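Local coordinates for diphosphomevalonate decarboxylase, putative (PDB 2HKE), which probably catalyses the ATP-dependent decarboxylation of (R)-5-diphosphomevalonate to isopentenyl diphosphate, a precursor for isoprenoid and sterol synthesis, at residues 53-58 with 97-102; 86-91 with 132-137; 273-278 with 346-351; 287-292 with 299-304. The protein carries 1 engineered substitution. All coordinates share one frame; numbering follows the deposited sequence. Where two conformers were deposited one is given.

Interaction 1: 53-58 with 97-102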
loop_
_atom_site.group_PDB
_atom_site.type_symbol
_atom_site.label_atom_id
_atom_site.label_comp_id
_atom_site.label_asym_id
_atom_site.label_seq_id
_atom_site.Cartn_x
_atom_site.Cartn_y
_atom_site.Cartn_z
ATOM N N GLU A 53 -25.295 -1.082 -3.022
ATOM C CA GLU A 53 -26.692 -0.732 -3.322
ATOM C C GLU A 53 -27.490 -0.564 -2.044
ATOM O O GLU A 53 -27.498 -1.453 -1.215
ATOM C CB GLU A 53 -27.321 -1.814 -4.195
ATOM C CG GLU A 53 -28.587 -1.332 -4.936
ATOM C CD GLU A 53 -29.434 -2.480 -5.519
ATOM O OE1 GLU A 53 -28.976 -3.649 -5.633
ATOM O OE2 GLU A 53 -30.601 -2.196 -5.845
ATOM N N LEU A 54 -28.139 0.588 -1.860
ATOM C CA LEU A 54 -29.004 0.766 -0.677
ATOM C C LEU A 54 -30.291 0.015 -0.933
ATOM O O LEU A 54 -30.773 -0.022 -2.064
ATOM C CB LEU A 54 -29.303 2.233 -0.359
ATOM C CG LEU A 54 -28.204 3.104 0.263
ATOM C CD1 LEU A 54 -28.810 4.202 1.125
ATOM C CD2 LEU A 54 -27.267 2.305 1.111
ATOM N N ARG A 55 -30.809 -0.623 0.110
ATOM C CA ARG A 55 -31.987 -1.478 0.001
ATOM C C ARG A 55 -33.006 -1.164 1.103
ATOM O O ARG A 55 -32.652 -0.716 2.220
ATOM C CB ARG A 55 -31.578 -2.954 0.111
ATOM C CG ARG A 55 -30.592 -3.469 -0.936
ATOM C CD ARG A 55 -31.225 -3.583 -2.328
ATOM N NE ARG A 55 -32.419 -4.436 -2.349
ATOM C CZ ARG A 55 -32.436 -5.762 -2.535
ATOM N NH1 ARG A 55 -31.322 -6.457 -2.736
ATOM N NH2 ARG A 55 -33.595 -6.411 -2.524
ATOM N N ASP A 56 -34.275 -1.395 0.763
ATOM C CA ASP A 56 -35.393 -1.412 1.727
ATOM C C ASP A 56 -35.983 -2.813 1.888
ATOM O O ASP A 56 -36.463 -3.177 2.965
ATOM C CB ASP A 56 -36.495 -0.473 1.249
ATOM C CG ASP A 56 -36.241 0.944 1.654
ATOM O OD1 ASP A 56 -36.214 1.198 2.880
ATOM O OD2 ASP A 56 -36.053 1.800 0.753
ATOM N N ASP A 57 -35.934 -3.588 0.811
ATOM C CA ASP A 57 -36.555 -4.901 0.770
ATOM C C ASP A 57 -35.910 -5.842 1.790
ATOM O O ASP A 57 -36.586 -6.700 2.373
ATOM C CB ASP A 57 -36.443 -5.536 -0.631
ATOM C CG ASP A 57 -36.283 -4.511 -1.756
ATOM O OD1 ASP A 57 -35.757 -3.393 -1.503
ATOM O OD2 ASP A 57 -36.659 -4.844 -2.909
ATOM N N ILE A 58 -34.603 -5.693 2.000
ATOM C CA ILE A 58 -33.837 -6.648 2.800
ATOM C C ILE A 58 -33.764 -6.275 4.277
ATOM O O ILE A 58 -33.964 -5.113 4.660
ATOM C CB ILE A 58 -32.412 -6.840 2.228
ATOM C CG1 ILE A 58 -31.495 -5.669 2.598
ATOM C CG2 ILE A 58 -32.478 -7.018 0.700
ATOM C CD1 ILE A 58 -30.161 -5.692 1.863
ATOM N N LYS A 97 -30.586 -0.650 4.706
ATOM C CA LYS A 97 -29.543 -1.653 4.674
ATOM C C LYS A 97 -28.840 -1.536 3.328
ATOM O O LYS A 97 -29.351 -0.931 2.379
ATOM C CB LYS A 97 -30.108 -3.071 4.805
ATOM C CG LYS A 97 -31.012 -3.290 5.995
ATOM C CD LYS A 97 -30.278 -3.141 7.312
ATOM C CE LYS A 97 -31.257 -3.009 8.454
ATOM N NZ LYS A 97 -32.198 -1.877 8.226
ATOM N N VAL A 98 -27.679 -2.152 3.245
ATOM C CA VAL A 98 -26.871 -2.052 2.067
ATOM C C VAL A 98 -26.373 -3.431 1.636
ATOM O O VAL A 98 -26.067 -4.279 2.476
ATOM C CB VAL A 98 -25.710 -1.066 2.333
ATOM C CG1 VAL A 98 -24.830 -1.537 3.521
ATOM C CG2 VAL A 98 -24.906 -0.819 1.089
ATOM N N ASN A 99 -26.351 -3.662 0.331
ATOM C CA ASN A 99 -25.630 -4.800 -0.267
ATOM C C ASN A 99 -24.292 -4.280 -0.758
ATOM O O ASN A 99 -24.263 -3.382 -1.575
ATOM C CB ASN A 99 -26.298 -5.411 -1.514
ATOM C CG ASN A 99 -27.693 -5.954 -1.259
ATOM O OD1 ASN A 99 -28.631 -5.582 -1.977
ATOM N ND2 ASN A 99 -27.835 -6.863 -0.305
ATOM N N ILE A 100 -23.211 -4.850 -0.260
ATOM C CA ILE A 100 -21.850 -4.510 -0.671
ATOM C C ILE A 100 -21.252 -5.703 -1.390
ATOM O O ILE A 100 -21.308 -6.830 -0.869
ATOM C CB ILE A 100 -20.960 -4.264 0.571
ATOM C CG1 ILE A 100 -21.573 -3.212 1.502
ATOM C CG2 ILE A 100 -19.546 -3.863 0.166
ATOM C CD1 ILE A 100 -20.906 -3.178 2.841
ATOM N N VAL A 101 -20.659 -5.441 -2.547
ATOM C CA VAL A 101 -20.049 -6.481 -3.368
ATOM C C VAL A 101 -18.674 -5.979 -3.734
ATOM O O VAL A 101 -18.543 -4.903 -4.322
ATOM C CB VAL A 101 -20.897 -6.740 -4.642
ATOM C CG1 VAL A 101 -20.193 -7.721 -5.576
ATOM C CG2 VAL A 101 -22.312 -7.203 -4.269
ATOM N N SER A 102 -17.646 -6.723 -3.325
ATOM C CA SER A 102 -16.292 -6.260 -3.466
ATOM C C SER A 102 -15.456 -7.309 -4.184
ATOM O O SER A 102 -15.617 -8.505 -3.929
ATOM C CB SER A 102 -15.703 -5.995 -2.095
ATOM O OG SER A 102 -16.428 -4.955 -1.501
#

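Interaction 2: 86-91 with 132-137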
loop_
_atom_site.group_PDB
_atom_site.type_symbol
_atom_site.label_atom_id
_atom_site.label_comp_id
_atom_site.label_asym_id
_atom_site.label_seq_id
_atom_site.Cartn_x
_atom_site.Cartn_y
_atom_site.Cartn_z
ATOM N N ARG A 86 -23.412 5.284 9.398
ATOM C CA ARG A 86 -24.787 5.547 9.726
ATOM C C ARG A 86 -25.024 6.574 10.807
ATOM O O ARG A 86 -26.151 7.012 10.988
ATOM C CB ARG A 86 -25.487 4.252 10.104
ATOM C CG ARG A 86 -25.711 3.357 8.953
ATOM C CD ARG A 86 -26.613 2.232 9.364
ATOM N NE ARG A 86 -26.952 1.456 8.192
ATOM C CZ ARG A 86 -26.540 0.217 7.951
ATOM N NH1 ARG A 86 -25.771 -0.444 8.805
ATOM N NH2 ARG A 86 -26.923 -0.351 6.845
ATOM N N SER A 87 -23.996 6.933 11.560
ATOM C CA SER A 87 -24.090 8.034 12.505
ATOM C C SER A 87 -23.733 9.371 11.899
ATOM O O SER A 87 -23.720 10.383 12.618
ATOM C CB SER A 87 -23.200 7.789 13.721
ATOM O OG SER A 87 -21.830 7.905 13.436
ATOM N N THR A 88 -23.363 9.376 10.613
ATOM C CA THR A 88 -22.939 10.588 9.942
ATOM C C THR A 88 -23.647 10.727 8.619
ATOM O O THR A 88 -23.095 11.224 7.663
ATOM C CB THR A 88 -21.400 10.596 9.791
ATOM O OG1 THR A 88 -20.976 9.464 9.003
ATOM C CG2 THR A 88 -20.725 10.576 11.182
ATOM N N CYS A 89 -24.897 10.294 8.553
ATOM C CA CYS A 89 -25.642 10.363 7.315
ATOM C C CYS A 89 -27.087 10.801 7.590
ATOM O O CYS A 89 -27.516 10.781 8.730
ATOM C CB CYS A 89 -25.579 9.036 6.587
ATOM S SG CYS A 89 -26.675 7.801 7.264
ATOM N N PRO A 90 -27.816 11.239 6.550
ATOM C CA PRO A 90 -29.202 11.689 6.681
ATOM C C PRO A 90 -30.128 10.707 7.421
ATOM O O PRO A 90 -30.031 9.511 7.217
ATOM C CB PRO A 90 -29.644 11.814 5.228
ATOM C CG PRO A 90 -28.443 12.245 4.529
ATOM C CD PRO A 90 -27.349 11.393 5.162
ATOM N N GLU A 91 -31.024 11.222 8.266
ATOM C CA GLU A 91 -32.010 10.376 8.949
ATOM C C GLU A 91 -32.762 9.472 7.967
ATOM O O GLU A 91 -33.086 8.339 8.290
ATOM C CB GLU A 91 -33.003 11.222 9.795
ATOM C CG GLU A 91 -32.770 11.183 11.333
ATOM C CD GLU A 91 -32.057 12.436 11.904
ATOM O OE1 GLU A 91 -32.589 13.578 11.750
ATOM O OE2 GLU A 91 -30.971 12.282 12.533
ATOM N N SER A 132 -22.984 10.366 3.396
ATOM C CA SER A 132 -22.416 10.583 4.703
ATOM C C SER A 132 -21.505 11.779 4.654
ATOM O O SER A 132 -20.821 12.000 3.658
ATOM C CB SER A 132 -21.627 9.330 5.191
ATOM O OG SER A 132 -20.772 9.558 6.305
ATOM N N THR A 133 -21.439 12.506 5.756
ATOM C CA THR A 133 -20.524 13.616 5.865
ATOM C C THR A 133 -19.080 13.228 6.209
ATOM O O THR A 133 -18.174 14.088 6.263
ATOM C CB THR A 133 -21.025 14.580 6.949
ATOM O OG1 THR A 133 -21.207 13.871 8.188
ATOM C CG2 THR A 133 -22.346 15.196 6.477
ATOM N N THR A 134 -18.856 11.961 6.503
ATOM C CA THR A 134 -17.498 11.546 6.848
ATOM C C THR A 134 -16.630 11.489 5.584
ATOM O O THR A 134 -17.129 11.324 4.495
ATOM C CB THR A 134 -17.498 10.222 7.655
ATOM O OG1 THR A 134 -16.149 9.895 7.997
ATOM C CG2 THR A 134 -18.050 9.102 6.847
ATOM N N ASN A 135 -15.317 11.658 5.740
ATOM C CA ASN A 135 -14.464 11.619 4.578
ATOM C C ASN A 135 -13.954 10.201 4.296
ATOM O O ASN A 135 -13.922 9.341 5.193
ATOM C CB ASN A 135 -13.322 12.634 4.666
ATOM C CG ASN A 135 -12.409 12.377 5.839
ATOM O OD1 ASN A 135 -11.597 11.440 5.840
ATOM N ND2 ASN A 135 -12.556 13.209 6.866
ATOM N N VAL A 136 -13.591 9.976 3.041
ATOM C CA VAL A 136 -13.221 8.671 2.595
ATOM C C VAL A 136 -12.084 8.137 3.460
ATOM O O VAL A 136 -12.100 6.941 3.828
ATOM C CB VAL A 136 -12.828 8.663 1.097
ATOM C CG1 VAL A 136 -12.100 7.326 0.724
ATOM C CG2 VAL A 136 -14.082 8.895 0.233
ATOM N N SER A 137 -11.092 8.989 3.699
ATOM C CA SER A 137 -9.900 8.554 4.428
ATOM C C SER A 137 -10.230 8.048 5.851
ATOM O O SER A 137 -9.795 6.950 6.250
ATOM C CB SER A 137 -8.844 9.650 4.419
ATOM O OG SER A 137 -7.712 9.276 5.151
#

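Interaction 3: 273-278 with 346-351. With SO4 (sulfate ion), chain D.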
loop_
_atom_site.group_PDB
_atom_site.type_symbol
_atom_site.label_atom_id
_atom_site.label_comp_id
_atom_site.label_asym_id
_atom_site.label_seq_id
_atom_site.Cartn_x
_atom_site.Cartn_y
_atom_site.Cartn_z
ATOM N N ILE A 273 17.886 -6.828 -1.517
ATOM C CA ILE A 273 18.476 -5.724 -0.802
ATOM C C ILE A 273 19.953 -5.627 -1.210
ATOM O O ILE A 273 20.418 -4.568 -1.557
ATOM C CB ILE A 273 18.340 -5.904 0.703
ATOM C CG1 ILE A 273 16.881 -5.753 1.141
ATOM C CG2 ILE A 273 19.311 -4.979 1.441
ATOM C CD1 ILE A 273 16.657 -6.114 2.583
ATOM N N ARG A 274 20.675 -6.752 -1.159
ATOM C CA ARG A 274 22.076 -6.755 -1.541
ATOM C C ARG A 274 22.290 -6.269 -2.964
ATOM O O ARG A 274 23.262 -5.526 -3.214
ATOM C CB ARG A 274 22.692 -8.153 -1.377
ATOM C CG ARG A 274 22.685 -8.601 0.037
ATOM C CD ARG A 274 23.761 -9.657 0.332
ATOM N NE ARG A 274 23.785 -10.722 -0.659
ATOM C CZ ARG A 274 22.955 -11.753 -0.675
ATOM N NH1 ARG A 274 22.030 -11.874 0.252
ATOM N NH2 ARG A 274 23.076 -12.682 -1.619
ATOM N N LEU A 275 21.403 -6.681 -3.876
ATOM C CA LEU A 275 21.502 -6.313 -5.294
ATOM C C LEU A 275 21.309 -4.808 -5.512
ATOM O O LEU A 275 22.090 -4.140 -6.239
ATOM C CB LEU A 275 20.466 -7.097 -6.088
ATOM C CG LEU A 275 20.474 -6.933 -7.596
ATOM C CD1 LEU A 275 21.887 -7.039 -8.218
ATOM C CD2 LEU A 275 19.533 -7.945 -8.197
ATOM N N VAL A 276 20.291 -4.251 -4.893
ATOM C CA VAL A 276 20.072 -2.818 -5.034
ATOM C C VAL A 276 21.289 -2.080 -4.512
ATOM O O VAL A 276 21.775 -1.132 -5.150
ATOM C CB VAL A 276 18.799 -2.374 -4.304
ATOM C CG1 VAL A 276 18.701 -0.856 -4.224
ATOM C CG2 VAL A 276 17.600 -3.045 -4.974
ATOM N N LYS A 277 21.778 -2.479 -3.336
ATOM C CA LYS A 277 22.949 -1.832 -2.758
ATOM C C LYS A 277 24.172 -1.913 -3.662
ATOM O O LYS A 277 24.899 -0.925 -3.848
ATOM C CB LYS A 277 23.273 -2.450 -1.396
ATOM C CG LYS A 277 22.291 -2.025 -0.321
ATOM C CD LYS A 277 22.644 -2.711 0.993
ATOM C CE LYS A 277 21.734 -2.245 2.106
ATOM N NZ LYS A 277 22.060 -3.005 3.346
ATOM N N ALA A 278 24.398 -3.095 -4.225
ATOM C CA ALA A 278 25.549 -3.344 -5.098
ATOM C C ALA A 278 25.431 -2.560 -6.398
ATOM O O ALA A 278 26.413 -2.061 -6.922
ATOM C CB ALA A 278 25.660 -4.818 -5.420
ATOM N N LYS A 346 26.419 -7.002 -14.218
ATOM C CA LYS A 346 26.111 -8.399 -14.197
ATOM C C LYS A 346 26.926 -8.941 -13.022
ATOM O O LYS A 346 27.980 -8.390 -12.652
ATOM C CB LYS A 346 26.493 -9.079 -15.521
ATOM C CG LYS A 346 25.786 -8.533 -16.730
ATOM C CD LYS A 346 26.391 -9.076 -18.027
ATOM C CE LYS A 346 25.784 -8.367 -19.250
ATOM N NZ LYS A 346 26.172 -9.060 -20.497
ATOM N N LYS A 347 26.423 -10.003 -12.431
ATOM C CA LYS A 347 27.057 -10.664 -11.310
ATOM C C LYS A 347 27.409 -9.669 -10.200
ATOM O O LYS A 347 28.563 -9.579 -9.759
ATOM C CB LYS A 347 28.283 -11.480 -11.801
ATOM C CG LYS A 347 27.899 -12.658 -12.717
ATOM C CD LYS A 347 27.269 -13.848 -11.916
ATOM C CE LYS A 347 26.672 -14.986 -12.846
ATOM N NZ LYS A 347 25.731 -14.522 -13.951
ATOM N N LEU A 348 26.405 -8.942 -9.727
ATOM C CA LEU A 348 26.625 -7.975 -8.658
ATOM C C LEU A 348 26.531 -8.635 -7.287
ATOM O O LEU A 348 26.986 -8.086 -6.318
ATOM C CB LEU A 348 25.618 -6.828 -8.759
ATOM C CG LEU A 348 25.719 -5.944 -10.005
ATOM C CD1 LEU A 348 24.581 -4.936 -10.042
ATOM C CD2 LEU A 348 27.066 -5.242 -10.059
ATOM N N ILE A 349 25.771 -9.727 -7.228
ATOM C CA ILE A 349 25.606 -10.551 -6.032
ATOM C C ILE A 349 25.760 -12.007 -6.411
ATOM O O ILE A 349 25.679 -12.357 -7.579
ATOM C CB ILE A 349 24.230 -10.363 -5.329
ATOM C CG1 ILE A 349 23.065 -10.793 -6.222
ATOM C CG2 ILE A 349 24.103 -8.901 -4.840
ATOM C CD1 ILE A 349 21.714 -10.923 -5.486
ATOM N N ASP A 350 25.925 -12.829 -5.383
ATOM C CA ASP A 350 25.908 -14.265 -5.476
ATOM C C ASP A 350 24.569 -14.754 -4.921
ATOM O O ASP A 350 24.351 -14.690 -3.712
ATOM C CB ASP A 350 27.060 -14.822 -4.590
ATOM C CG ASP A 350 27.150 -16.336 -4.607
ATOM O OD1 ASP A 350 26.493 -17.003 -5.466
ATOM O OD2 ASP A 350 27.914 -16.862 -3.739
ATOM N N HIS A 351 23.681 -15.217 -5.799
ATOM C CA HIS A 351 22.384 -15.743 -5.384
ATOM C C HIS A 351 21.857 -16.602 -6.520
ATOM O O HIS A 351 22.065 -16.263 -7.707
ATOM C CB HIS A 351 21.388 -14.598 -5.076
ATOM C CG HIS A 351 20.095 -15.059 -4.485
ATOM N ND1 HIS A 351 19.993 -15.441 -3.166
ATOM C CD2 HIS A 351 18.838 -15.139 -4.997
ATOM C CE1 HIS A 351 18.739 -15.774 -2.900
ATOM N NE2 HIS A 351 18.016 -15.594 -3.990
HETATM S S SO4 D . 27.034 -11.193 -2.183
HETATM O O1 SO4 D . 27.722 -11.890 -1.103
HETATM O O2 SO4 D . 27.965 -10.957 -3.264
HETATM O O3 SO4 D . 25.914 -12.032 -2.619
HETATM O O4 SO4 D . 26.528 -9.942 -1.635
HETATM O O HOH W 1 21.949 -15.427 -1.285
#

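Interaction 4: 287-292 with 299-304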
loop_
_atom_site.group_PDB
_atom_site.type_symbol
_atom_site.label_atom_id
_atom_site.label_comp_id
_atom_site.label_asym_id
_atom_site.label_seq_id
_atom_site.Cartn_x
_atom_site.Cartn_y
_atom_site.Cartn_z
ATOM N N ALA A 287 20.658 5.276 -7.247
ATOM C CA ALA A 287 19.784 5.271 -8.402
ATOM C C ALA A 287 18.472 4.519 -8.164
ATOM O O ALA A 287 17.480 4.680 -8.907
ATOM C CB ALA A 287 20.550 4.691 -9.603
ATOM N N LEU A 288 18.467 3.646 -7.164
ATOM C CA LEU A 288 17.401 2.632 -7.023
ATOM C C LEU A 288 17.180 2.452 -5.533
ATOM O O LEU A 288 18.142 2.376 -4.789
ATOM C CB LEU A 288 17.805 1.302 -7.704
ATOM C CG LEU A 288 16.808 0.152 -7.733
ATOM C CD1 LEU A 288 15.460 0.565 -8.479
ATOM C CD2 LEU A 288 17.420 -1.109 -8.383
ATOM N N ALA A 289 15.915 2.431 -5.098
ATOM C CA ALA A 289 15.566 2.196 -3.712
ATOM C C ALA A 289 14.650 1.018 -3.597
ATOM O O ALA A 289 13.824 0.771 -4.494
ATOM C CB ALA A 289 14.849 3.434 -3.089
ATOM N N TYR A 290 14.809 0.258 -2.505
ATOM C CA TYR A 290 13.898 -0.849 -2.142
ATOM C C TYR A 290 13.047 -0.425 -0.935
ATOM O O TYR A 290 13.456 0.412 -0.125
ATOM C CB TYR A 290 14.663 -2.137 -1.824
ATOM C CG TYR A 290 15.628 -2.011 -0.684
ATOM C CD1 TYR A 290 15.169 -1.993 0.656
ATOM C CD2 TYR A 290 17.006 -1.847 -0.927
ATOM C CE1 TYR A 290 16.098 -1.806 1.709
ATOM C CE2 TYR A 290 17.912 -1.696 0.110
ATOM C CZ TYR A 290 17.454 -1.697 1.424
ATOM O OH TYR A 290 18.397 -1.516 2.424
ATOM N N THR A 291 11.875 -1.047 -0.821
ATOM C CA THR A 291 11.164 -1.097 0.427
ATOM C C THR A 291 10.360 -2.383 0.489
ATOM O O THR A 291 9.849 -2.828 -0.521
ATOM C CB THR A 291 10.321 0.148 0.695
ATOM O OG1 THR A 291 9.913 0.128 2.059
ATOM C CG2 THR A 291 9.070 0.208 -0.176
ATOM N N PHE A 292 10.311 -2.980 1.676
ATOM C CA PHE A 292 9.468 -4.104 1.993
ATOM C C PHE A 292 8.433 -3.660 3.010
ATOM O O PHE A 292 8.750 -2.871 3.894
ATOM C CB PHE A 292 10.311 -5.269 2.592
ATOM C CG PHE A 292 11.341 -5.806 1.627
ATOM C CD1 PHE A 292 12.513 -5.118 1.429
ATOM C CD2 PHE A 292 11.111 -6.965 0.882
ATOM C CE1 PHE A 292 13.470 -5.560 0.554
ATOM C CE2 PHE A 292 12.045 -7.400 -0.012
ATOM C CZ PHE A 292 13.217 -6.701 -0.198
ATOM N N PHE A 299 9.333 -3.716 -3.164
ATOM C CA PHE A 299 8.918 -2.514 -3.883
ATOM C C PHE A 299 10.185 -1.778 -4.226
ATOM O O PHE A 299 11.204 -1.910 -3.512
ATOM C CB PHE A 299 7.997 -1.697 -3.019
ATOM C CG PHE A 299 6.588 -2.194 -3.039
ATOM C CD1 PHE A 299 6.195 -3.231 -2.207
ATOM C CD2 PHE A 299 5.679 -1.665 -3.952
ATOM C CE1 PHE A 299 4.862 -3.709 -2.269
ATOM C CE2 PHE A 299 4.349 -2.105 -4.017
ATOM C CZ PHE A 299 3.953 -3.127 -3.150
ATOM N N LEU A 300 10.185 -1.084 -5.357
ATOM C CA LEU A 300 11.372 -0.372 -5.800
ATOM C C LEU A 300 10.931 0.987 -6.234
ATOM O O LEU A 300 9.857 1.106 -6.840
ATOM C CB LEU A 300 11.994 -1.075 -7.005
ATOM C CG LEU A 300 12.533 -2.453 -6.715
ATOM C CD1 LEU A 300 12.631 -3.243 -8.016
ATOM C CD2 LEU A 300 13.913 -2.373 -5.977
ATOM N N PHE A 301 11.745 1.978 -5.955
ATOM C CA PHE A 301 11.518 3.315 -6.479
ATOM C C PHE A 301 12.702 3.666 -7.356
ATOM O O PHE A 301 13.864 3.391 -6.997
ATOM C CB PHE A 301 11.439 4.325 -5.360
ATOM C CG PHE A 301 10.401 4.016 -4.335
ATOM C CD1 PHE A 301 9.054 3.961 -4.679
ATOM C CD2 PHE A 301 10.755 3.771 -3.033
ATOM C CE1 PHE A 301 8.081 3.670 -3.723
ATOM C CE2 PHE A 301 9.765 3.471 -2.066
ATOM C CZ PHE A 301 8.427 3.439 -2.430
ATOM N N VAL A 302 12.427 4.322 -8.475
ATOM C CA VAL A 302 13.464 4.642 -9.436
ATOM C C VAL A 302 12.937 5.764 -10.307
ATOM O O VAL A 302 11.731 5.865 -10.498
ATOM C CB VAL A 302 13.787 3.388 -10.307
ATOM C CG1 VAL A 302 12.569 2.945 -11.124
ATOM C CG2 VAL A 302 15.015 3.630 -11.216
ATOM N N LEU A 303 13.801 6.651 -10.780
ATOM C CA LEU A 303 13.343 7.646 -11.773
ATOM C C LEU A 303 13.174 6.997 -13.125
ATOM O O LEU A 303 13.911 6.084 -13.469
ATOM C CB LEU A 303 14.334 8.781 -11.870
ATOM C CG LEU A 303 14.489 9.602 -10.581
ATOM C CD1 LEU A 303 15.409 10.864 -10.782
ATOM C CD2 LEU A 303 13.140 10.001 -9.934
ATOM N N LYS A 304 12.223 7.507 -13.918
ATOM C CA LYS A 304 11.949 6.976 -15.259
ATOM C C LYS A 304 13.180 6.767 -16.136
ATOM O O LYS A 304 13.348 5.713 -16.742
ATOM C CB LYS A 304 10.945 7.900 -15.951
ATOM C CG LYS A 304 10.218 7.235 -17.072
ATOM C CD LYS A 304 8.987 8.011 -17.561
ATOM C CE LYS A 304 8.370 7.132 -18.671
ATOM N NZ LYS A 304 7.303 7.728 -19.623
HETATM O O HOH W 2 16.659 6.875 -10.187
#

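Interaction 1: 53-58 with 97-102
Strand 53-55 runs antiparallel to strand 97-102 at an angle of 148°, with Glu53-Asn99 and Arg55-Lys97 as hydrogen-bonded pairs and Leu54-Val98 as the non-hydrogen-bonded pair between them. Arg55 N reaches Lys97 O at 2.7 Å, while the return bond from Lys97 N to Arg55 O is longer, 3.2 Å, where the strand gives way to a turn. On the face of Glu53, Arg55 and Asn99, the arginine chain is bent at chi2 and chi3, which brings NH1 to a lone pair of Asn99 OD1 at 2.9 Å, with guanidinium and amide planes 58° apart. Ile58 CG2 lies 3.4 Å above the centre of the guanidinium plane, and Asp57 OD2 forms a long salt bridge to Arg55 NH2, 3.5 Å, so neighbours limit the group on a face and at its edge. The other branch of Ile58 lies obliquely across the Lys97 side chain and brings CD1 within 3.4 Å of Asn99 ND2, which is itself hydrogen-bonded to Thr62 OG1. On the opposite face, Leu54 CD2 rests 3.9 Å from Val98 CB, and both side chains meet Phe130. This is an antiparallel strand pair in a mixed sheet backed by helix 114-130, in the N-terminal domain of a GHMP-kinase-like fold.

Interaction 2: 86-91 with 132-137
Thr88 and Ser132 meet through their hydroxyls, OG1 to OG at 2.7 Å, where the loop after helix 76-86 meets an ST turn that leads toward helix 136-143. In that turn Ser132 OG accepts from Thr134 N at 3.1 Å, a nearly straight bond of 165°. The serine hydroxyl stands anti to its own backbone nitrogen (chi1 165°), which puts OG within reach of both Thr134 N and Thr88 OG1. The tight part of the contact gathers around Thr88. Its carbonyl oxygen receives Thr133 N at 2.8 Å, nearly along the C=O axis, and the CA of Ser132 adds a CA-H...O contact to the same oxygen. Thr88 OG1 is also within hydrogen-bonding reach of the carbonyls of His84 and Leu85 at the end of helix 76-86, and which of the two hydroxyls donates to the other is left open. Beside it the buried Thr134 packs on Ile127 of helix 114-130. Away from Thr88 the contact is looser. Cys89 meets Ser132 loosely, its CB 4.0 Å from Ser132 CA, and Thr133 is exposed on the solvent side. Farther along, Asn135 is the N-cap of helix 136-143, its OD1 accepting from Met138 N. At the exposed margin itself, Thr133 OG1 stands 3.7 Å from Thr88 CB.

Interaction 3: 273-278 with 346-351
Leu275, Ala278, Leu348 and Ile349 form the apolar part of this contact. Leu275 and Leu348 cross at about a right angle, CD1 of the former lying 3.8 Å from CB of the latter. Leu348 CB also sits 3.9 Å from Ala278 CB, a methyl that meets Leu348 O at 3.6 Å as well. Ile349 turns its CG2 branch onto the helix backbone, 3.6 Å from Leu275 N, while its CD1 extends toward Leu275 CB; CG1 stands between the backbone nitrogen and carbonyl carbon (chi1 63°), which directs the two branches to separate places on the helix. This is helix-to-loop packing in the C-terminal domain: one side of helix 267-283 is met by the loop between helix 330-338 and strand 358-363, and Leu275 continues inward to Met313 and Leu314 of helix 307-317. The polar part surrounds a sulfate ion, probably from the crystallisation liquor. Arg274, bent at chi3 (-47°), gives NE to sulfate O4 at 3.0 Å and also to O3, which NH2 reaches as well. Asp350 N adds a straighter bond to O3, 2.9 Å at 162°, so three N-H groups converge on that one oxygen. A water bridges Arg274 NH2 to His351 ND1, 2.7 Å from the latter, and on the far side of the imidazole NE2 is hydrogen-bonded to Asp268.

Interaction 4: 287-292 with 299-304
Thr291 lays its methyl CG2 against Phe299 CB at 3.6 Å and against the ring of Phe301, 3.8 Å from CE2. The methyl occupies the position between backbone nitrogen and carbonyl carbon, while OG1 is anti to the nitrogen (chi1 -167°) and takes a hydrogen bond from Lys18 NZ. Ala289 shares this face, its CB lying at the edge of the Phe301 ring, near the ring plane. On the opposite face Leu288 CD1 reaches back to Val302 CB, 3.8 Å away, and also meets Leu300 CB. Tyr290 turns its ring away from the partner strand, toward Asp249, to which its OH is hydrogen-bonded. The strands of this beta hairpin run antiparallel at 158°, with Ala289-Phe301 and Thr291-Phe299 as hydrogen-bonded pairs. Phe301 N meets Ala289 O at 2.8 Å, and Thr291 N meets Phe299 O at 2.9 Å. Near the open end of the hairpin, a water accepts from Leu303 N and donates to Ala287 O at 2.7 Å. Strand 288-291 is outermost in a five-stranded mixed sheet, and strand 298-303 joins it to strand 183-189. Helix 237-256 touches Ala289 and Thr291, helix 267-283 touches Tyr290, and Ile14 of strand 5-15 meets Thr291, Phe299 and Phe301.

In the fold
The four contacts fall into two pairs, one in each domain. Interactions 1 and 2 have centres about 16 Å apart in the N-terminal domain; their segments alternate along the chain, and they touch where Arg86 packs on Lys97. Helix 114-130 lies against both. In the C-terminal domain the centres of interactions 3 and 4 are about 14 Å apart, and the two touch: the hairpin of interaction 4 is nested within the loop closed by interaction 3, and helix 267-283 leads into strand 288-291, against which it packs. Some 52 Å separates the centres of interactions 1 and 3. Interactions 1, 2 and 3 are surface contacts, whereas interaction 4 is buried where, through Ile14, the sheets of the two domains meet.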